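Local structure of putative acyl-[acyl-carrier-protein] desaturase DesA2 (Mycobacterium tuberculosis, 1ZA0) at residues K145-F157 and E210-L222. The protein may act as a diiron acyl-[acyl-carrier-protein] desaturase in mycobacterial fatty acid biosynthesis. Residues are numbered along the deposited sequence; the frame is centred on the assembly and turned at random.
Sequences KYTQVETLVYMAF and ETIAAIAARAADL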
ATOM      1  N   LYS A 145      -1.785  20.294   6.245  1.00 60.00           N
ATOM      2  CA  LYS A 145      -1.285  21.043   5.081  1.00 59.89           C
ATOM      3  C   LYS A 145       0.166  20.563   4.748  1.00 59.08           C
ATOM      4  O   LYS A 145       1.107  20.757   5.560  1.00 59.34           O
ATOM      5  N   TYR A 146       0.324  19.881   3.607  1.00 57.31           N
ATOM      6  CA  TYR A 146       1.649  19.429   3.156  1.00 55.64           C
ATOM      7  C   TYR A 146       2.077  20.196   1.927  1.00 53.32           C
ATOM      8  O   TYR A 146       1.311  20.291   0.934  1.00 52.44           O
ATOM      9  CB  TYR A 146       1.646  17.940   2.771  1.00 56.31           C
ATOM     10  CG  TYR A 146       1.839  16.923   3.885  1.00 57.35           C
ATOM     11  CD1 TYR A 146       1.847  15.556   3.572  1.00 60.57           C
ATOM     12  CD2 TYR A 146       1.989  17.289   5.233  1.00 58.86           C
ATOM     13  CE1 TYR A 146       2.002  14.582   4.549  1.00 60.47           C
ATOM     14  CE2 TYR A 146       2.146  16.315   6.228  1.00 59.25           C
ATOM     15  CZ  TYR A 146       2.148  14.948   5.865  1.00 62.08           C
ATOM     16  OH  TYR A 146       2.280  13.923   6.780  1.00 62.69           O
ATOM     17  N   THR A 147       3.320  20.709   1.969  1.00 50.57           N
ATOM     18  CA  THR A 147       3.964  21.203   0.745  1.00 48.05           C
ATOM     19  C   THR A 147       4.012  20.116  -0.293  1.00 46.52           C
ATOM     20  O   THR A 147       3.775  18.908   0.016  1.00 43.16           O
ATOM     21  CB  THR A 147       5.414  21.679   0.984  1.00 49.19           C
ATOM     22  OG1 THR A 147       6.197  20.627   1.567  1.00 48.22           O
ATOM     23  CG2 THR A 147       5.506  22.897   2.038  1.00 48.76           C
ATOM     24  N   GLN A 148       4.316  20.534  -1.525  1.00 43.86           N
ATOM     25  CA  GLN A 148       4.465  19.588  -2.634  1.00 43.72           C
ATOM     26  C   GLN A 148       5.572  18.544  -2.353  1.00 41.68           C
ATOM     27  O   GLN A 148       5.416  17.404  -2.724  1.00 41.68           O
ATOM     28  CB  GLN A 148       4.759  20.280  -3.973  1.00 44.37           C
ATOM     29  N   VAL A 149       6.641  18.952  -1.683  1.00 40.91           N
ATOM     30  CA  VAL A 149       7.826  18.126  -1.467  1.00 40.37           C
ATOM     31  C   VAL A 149       7.536  17.200  -0.331  1.00 39.16           C
ATOM     32  O   VAL A 149       7.835  16.032  -0.414  1.00 38.32           O
ATOM     33  CB  VAL A 149       9.121  18.971  -1.190  1.00 40.47           C
ATOM     34  CG1 VAL A 149      10.282  18.124  -0.661  1.00 37.82           C
ATOM     35  CG2 VAL A 149       9.525  19.690  -2.465  1.00 41.24           C
ATOM     36  N   GLU A 150       6.950  17.735   0.720  1.00 38.18           N
ATOM     37  CA  GLU A 150       6.431  16.955   1.823  1.00 38.53           C
ATOM     38  C   GLU A 150       5.480  15.830   1.377  1.00 36.95           C
ATOM     39  O   GLU A 150       5.544  14.733   1.924  1.00 36.02           O
ATOM     40  CB  GLU A 150       5.734  17.854   2.833  1.00 39.78           C
ATOM     41  CG  GLU A 150       6.684  18.447   3.860  1.00 42.34           C
ATOM     42  CD  GLU A 150       6.053  19.565   4.727  1.00 45.78           C
ATOM     43  OE1 GLU A 150       4.910  19.976   4.480  1.00 46.80           O
ATOM     44  OE2 GLU A 150       6.733  20.033   5.647  1.00 48.35           O
ATOM     45  N   THR A 151       4.707  16.093   0.343  1.00 36.05           N
ATOM     46  CA  THR A 151       3.710  15.187  -0.151  1.00 37.42           C
ATOM     47  C   THR A 151       4.414  14.048  -0.917  1.00 37.06           C
ATOM     48  O   THR A 151       4.006  12.869  -0.791  1.00 36.46           O
ATOM     49  CB  THR A 151       2.688  15.944  -1.071  1.00 37.49           C
ATOM     50  OG1 THR A 151       1.859  16.830  -0.286  1.00 39.58           O
ATOM     51  CG2 THR A 151       1.683  15.019  -1.688  1.00 38.63           C
ATOM     52  N   LEU A 152       5.429  14.402  -1.742  1.00 35.53           N
ATOM     53  CA  LEU A 152       6.111  13.398  -2.538  1.00 34.47           C
ATOM     54  C   LEU A 152       6.913  12.505  -1.624  1.00 33.33           C
ATOM     55  O   LEU A 152       6.988  11.313  -1.866  1.00 32.42           O
ATOM     56  CB  LEU A 152       6.981  14.008  -3.651  1.00 35.84           C
ATOM     57  CG  LEU A 152       6.261  14.798  -4.736  1.00 35.94           C
ATOM     58  CD1 LEU A 152       7.299  15.647  -5.639  1.00 38.36           C
ATOM     59  CD2 LEU A 152       5.407  13.877  -5.600  1.00 36.75           C
ATOM     60  N   VAL A 153       7.509  13.075  -0.576  1.00 33.00           N
ATOM     61  CA  VAL A 153       8.299  12.327   0.376  1.00 33.59           C
ATOM     62  C   VAL A 153       7.372  11.337   1.150  1.00 34.10           C
ATOM     63  O   VAL A 153       7.706  10.194   1.280  1.00 32.38           O
ATOM     64  CB  VAL A 153       8.999  13.256   1.352  1.00 33.33           C
ATOM     65  CG1 VAL A 153       9.575  12.493   2.561  1.00 34.60           C
ATOM     66  CG2 VAL A 153      10.140  14.067   0.576  1.00 34.96           C
ATOM     67  N   TYR A 154       6.238  11.845   1.635  1.00 33.24           N
ATOM     68  CA  TYR A 154       5.249  11.028   2.315  1.00 34.12           C
ATOM     69  C   TYR A 154       4.834   9.829   1.440  1.00 32.37           C
ATOM     70  O   TYR A 154       4.840   8.722   1.921  1.00 34.05           O
ATOM     71  CB  TYR A 154       4.017  11.855   2.702  1.00 35.45           C
ATOM     72  CG  TYR A 154       2.910  11.006   3.270  1.00 37.29           C
ATOM     73  CD1 TYR A 154       2.942  10.564   4.621  1.00 42.00           C
ATOM     74  CD2 TYR A 154       1.896  10.563   2.465  1.00 37.46           C
ATOM     75  CE1 TYR A 154       1.895   9.729   5.129  1.00 44.34           C
ATOM     76  CE2 TYR A 154       0.876   9.752   2.969  1.00 39.55           C
ATOM     77  CZ  TYR A 154       0.895   9.341   4.275  1.00 42.23           C
ATOM     78  OH  TYR A 154      -0.141   8.533   4.706  1.00 51.08           O
ATOM     79  N   MET A 155       4.465  10.071   0.189  1.00 31.61           N
ATOM     80  CA  MET A 155       4.048   9.037  -0.698  1.00 31.18           C
ATOM     81  C   MET A 155       5.147   8.000  -0.976  1.00 31.26           C
ATOM     82  O   MET A 155       4.844   6.804  -1.066  1.00 30.51           O
ATOM     83  CB  MET A 155       3.555   9.605  -2.004  1.00 31.26           C
ATOM     84  CG  MET A 155       2.250  10.364  -1.908  1.00 34.72           C
ATOM     85  SD  MET A 155       0.902   9.428  -1.157  1.00 36.35           S
ATOM     86  CE  MET A 155       0.767   8.104  -2.442  1.00 38.57           C
ATOM     87  N   ALA A 156       6.412   8.424  -1.025  1.00 28.69           N
ATOM     88  CA  ALA A 156       7.465   7.465  -1.249  1.00 29.07           C
ATOM     89  C   ALA A 156       7.583   6.485  -0.094  1.00 27.75           C
ATOM     90  O   ALA A 156       7.740   5.254  -0.306  1.00 26.20           O
ATOM     91  CB  ALA A 156       8.837   8.210  -1.513  1.00 29.46           C
ATOM     92  N   PHE A 157       7.522   7.002   1.122  1.00 27.85           N
ATOM     93  CA  PHE A 157       7.614   6.149   2.274  1.00 28.60           C
ATOM     94  C   PHE A 157       6.375   5.239   2.403  1.00 28.99           C
ATOM     95  O   PHE A 157       6.471   4.112   2.829  1.00 28.81           O
ATOM     96  CB  PHE A 157       7.718   6.982   3.530  1.00 29.71           C
ATOM     97  CG  PHE A 157       9.086   7.414   3.857  1.00 30.83           C
ATOM     98  CD1 PHE A 157      10.006   6.508   4.333  1.00 29.89           C
ATOM     99  CD2 PHE A 157       9.454   8.780   3.753  1.00 35.55           C
ATOM    100  CE1 PHE A 157      11.287   6.899   4.665  1.00 29.64           C
ATOM    101  CE2 PHE A 157      10.775   9.194   4.102  1.00 35.68           C
ATOM    102  CZ  PHE A 157      11.683   8.248   4.536  1.00 33.69           C
ATOM    103  N   GLU A 210      15.201  21.516   1.736  1.00 45.09           N
ATOM    104  CA  GLU A 210      13.759  21.343   1.855  1.00 45.11           C
ATOM    105  C   GLU A 210      13.421  19.838   1.891  1.00 43.10           C
ATOM    106  O   GLU A 210      12.742  19.372   2.812  1.00 41.11           O
ATOM    107  CB  GLU A 210      13.071  22.008   0.645  1.00 45.62           C
ATOM    108  CG  GLU A 210      11.629  22.416   0.882  1.00 48.21           C
ATOM    109  CD  GLU A 210      10.912  22.774  -0.395  1.00 50.72           C
ATOM    110  OE1 GLU A 210       9.661  22.646  -0.423  1.00 54.47           O
ATOM    111  OE2 GLU A 210      11.595  23.155  -1.397  1.00 52.39           O
ATOM    112  N   THR A 211      13.941  19.107   0.893  1.00 40.89           N
ATOM    113  CA  THR A 211      13.691  17.673   0.739  1.00 39.11           C
ATOM    114  C   THR A 211      14.233  16.886   1.929  1.00 38.72           C
ATOM    115  O   THR A 211      13.530  16.095   2.528  1.00 37.25           O
ATOM    116  CB  THR A 211      14.207  17.210  -0.626  1.00 39.37           C
ATOM    117  OG1 THR A 211      13.618  18.035  -1.655  1.00 35.43           O
ATOM    118  CG2 THR A 211      13.690  15.793  -0.972  1.00 38.58           C
ATOM    119  N   ILE A 212      15.442  17.204   2.363  1.00 39.10           N
ATOM    120  CA  ILE A 212      16.025  16.591   3.533  1.00 40.05           C
ATOM    121  C   ILE A 212      15.184  16.825   4.790  1.00 40.88           C
ATOM    122  O   ILE A 212      14.963  15.875   5.571  1.00 40.07           O
ATOM    123  CB  ILE A 212      17.538  16.997   3.722  1.00 40.73           C
ATOM    124  CG1 ILE A 212      18.379  16.398   2.576  1.00 41.91           C
ATOM    125  CG2 ILE A 212      18.093  16.516   5.056  1.00 40.26           C
ATOM    126  CD1 ILE A 212      19.858  16.807   2.535  1.00 44.44           C
ATOM    127  N   ALA A 213      14.726  18.057   4.981  1.00 40.40           N
ATOM    128  CA  ALA A 213      13.890  18.379   6.122  1.00 41.52           C
ATOM    129  C   ALA A 213      12.581  17.610   6.081  1.00 40.43           C
ATOM    130  O   ALA A 213      12.125  17.184   7.094  1.00 40.84           O
ATOM    131  CB  ALA A 213      13.587  19.901   6.168  1.00 42.51           C
ATOM    132  N   ALA A 214      11.996  17.495   4.900  1.00 39.81           N
ATOM    133  CA  ALA A 214      10.788  16.719   4.724  1.00 40.29           C
ATOM    134  C   ALA A 214      11.049  15.236   5.067  1.00 39.56           C
ATOM    135  O   ALA A 214      10.259  14.622   5.762  1.00 41.22           O
ATOM    136  CB  ALA A 214      10.249  16.903   3.349  1.00 39.52           C
ATOM    137  N   ILE A 215      12.191  14.693   4.671  1.00 37.75           N
ATOM    138  CA  ILE A 215      12.486  13.298   4.937  1.00 38.03           C
ATOM    139  C   ILE A 215      12.682  13.092   6.417  1.00 39.27           C
ATOM    140  O   ILE A 215      12.183  12.096   7.003  1.00 38.74           O
ATOM    141  CB  ILE A 215      13.725  12.824   4.102  1.00 36.40           C
ATOM    142  CG1 ILE A 215      13.399  12.847   2.612  1.00 33.86           C
ATOM    143  CG2 ILE A 215      14.172  11.438   4.592  1.00 37.98           C
ATOM    144  CD1 ILE A 215      14.620  12.738   1.675  1.00 35.17           C
ATOM    145  N   ALA A 216      13.367  14.036   7.060  1.00 40.73           N
ATOM    146  CA  ALA A 216      13.559  13.964   8.515  1.00 42.59           C
ATOM    147  C   ALA A 216      12.247  13.961   9.272  1.00 42.65           C
ATOM    148  O   ALA A 216      12.040  13.138  10.160  1.00 44.00           O
ATOM    149  CB  ALA A 216      14.459  15.133   9.011  1.00 43.97           C
ATOM    150  N   ALA A 217      11.337  14.831   8.879  1.00 44.04           N
ATOM    151  CA  ALA A 217      10.058  14.981   9.604  1.00 44.73           C
ATOM    152  C   ALA A 217       9.141  13.743   9.436  1.00 45.21           C
ATOM    153  O   ALA A 217       8.530  13.289  10.403  1.00 45.35           O
ATOM    154  CB  ALA A 217       9.351  16.248   9.147  1.00 45.27           C
ATOM    155  N   ARG A 218       9.050  13.199   8.212  1.00 46.26           N
ATOM    156  CA  ARG A 218       8.338  11.945   7.959  1.00 45.82           C
ATOM    157  C   ARG A 218       8.963  10.768   8.687  1.00 45.58           C
ATOM    158  O   ARG A 218       8.252  10.004   9.324  1.00 45.06           O
ATOM    159  CB  ARG A 218       8.231  11.676   6.469  1.00 46.95           C
ATOM    160  CG  ARG A 218       7.215  12.550   5.787  1.00 52.25           C
ATOM    161  CD  ARG A 218       5.773  12.669   6.511  1.00 57.87           C
ATOM    162  NE  ARG A 218       5.353  14.077   6.489  1.00 63.72           N
ATOM    163  CZ  ARG A 218       5.595  15.018   7.436  1.00 65.97           C
ATOM    164  NH1 ARG A 218       5.188  16.252   7.209  1.00 69.17           N
ATOM    165  NH2 ARG A 218       6.185  14.762   8.600  1.00 65.74           N
ATOM    166  N   ALA A 219      10.288  10.643   8.645  1.00 45.43           N
ATOM    167  CA  ALA A 219      10.981   9.556   9.305  1.00 45.46           C
ATOM    168  C   ALA A 219      10.625   9.533  10.773  1.00 47.21           C
ATOM    169  O   ALA A 219      10.542   8.454  11.362  1.00 47.12           O
ATOM    170  CB  ALA A 219      12.459   9.664   9.150  1.00 43.96           C
ATOM    171  N   ALA A 220      10.439  10.710  11.381  1.00 48.92           N
ATOM    172  CA  ALA A 220      10.184  10.776  12.838  1.00 50.26           C
ATOM    173  C   ALA A 220       8.707  10.479  13.129  1.00 51.14           C
ATOM    174  O   ALA A 220       8.405   9.969  14.203  1.00 52.39           O
ATOM    175  CB  ALA A 220      10.541  12.140  13.415  1.00 50.45           C
ATOM    176  N   ASP A 221       7.821  10.794  12.191  1.00 50.70           N
ATOM    177  CA  ASP A 221       6.383  10.778  12.461  1.00 52.63           C
ATOM    178  C   ASP A 221       5.600   9.631  11.822  1.00 51.64           C
ATOM    179  O   ASP A 221       4.411   9.483  12.132  1.00 52.07           O
ATOM    180  CB  ASP A 221       5.728  12.145  12.121  1.00 53.49           C
ATOM    181  CG  ASP A 221       5.148  12.207  10.694  1.00 59.06           C
ATOM    182  OD1 ASP A 221       4.883  11.137  10.057  1.00 65.76           O
ATOM    183  OD2 ASP A 221       4.877  13.304  10.144  1.00 62.57           O
ATOM    184  N   LEU A 222       6.239   8.822  10.955  1.00 50.03           N
ATOM    185  CA  LEU A 222       5.537   7.739  10.233  1.00 48.64           C
ATOM    186  C   LEU A 222       5.055   6.694  11.212  1.00 47.05           C
ATOM    187  O   LEU A 222       5.798   6.292  12.086  1.00 46.82           O
ATOM    188  CB  LEU A 222       6.474   6.998   9.272  1.00 47.84           C
ATOM    189  CG  LEU A 222       6.362   7.455   7.845  1.00 49.50           C
ATOM    190  CD1 LEU A 222       7.678   7.068   7.100  1.00 51.67           C
ATOM    191  CD2 LEU A 222       5.172   6.841   7.196  1.00 49.71           C
TER
HETATM  192  O   HOH W   1       8.558  21.690   2.042  1.00 42.36           O
HETATM  193  O   HOH W   2       7.349  22.088  -1.953  1.00 42.26           O
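Arg218 of helix 208-221 and Tyr146 approach from opposite directions, the guanidinium meeting the aromatic ring obliquely with the two planes 21° apart. Tyr146 OH sits over one face of the guanidinium, 3.1 Å from Arg218 NE, an approach at too poor an angle for a hydrogen bond; Arg218 NH1 comes within 3.2 Å of Tyr146 CE2. Bends at chi2 and chi3 swing the guanidinium across toward Tyr146, and there Asp221 OD2 meets NH2 in a salt bridge, while Arg218 CD lies 4.0 Å from Tyr154 CD1, at the ring edge. Glu150 could add a weaker electrostatic pull, although no N-H points at its carboxylate. Next to the arginine Val153 is a knob in the hole formed by Thr211, Ala214, Ile215 and Arg218. With CG1 anti to the backbone N (chi1 167°), that methyl meets Ile215 CG1 at 3.8 Å and CG2 faces Ala214 CB. Segments 148-157 and 210-221 cross at -48°, joining helix 208-221 to helix 148-172, which carries the metal ligand Glu159 in this ferritin-like fold. Farther along, Phe157 takes Ile215 CG2 at its ring edge, and Leu222 CD1 lies 3.6 Å from Phe157 CG. At the other end Thr147 and Glu150 form a capping box, and one water links Thr147 OG1 to Glu210 OE1, while another connects this same oxygen to Val149 N; Glu210 OE2 is hydrogen-bonded to Thr207 OG1.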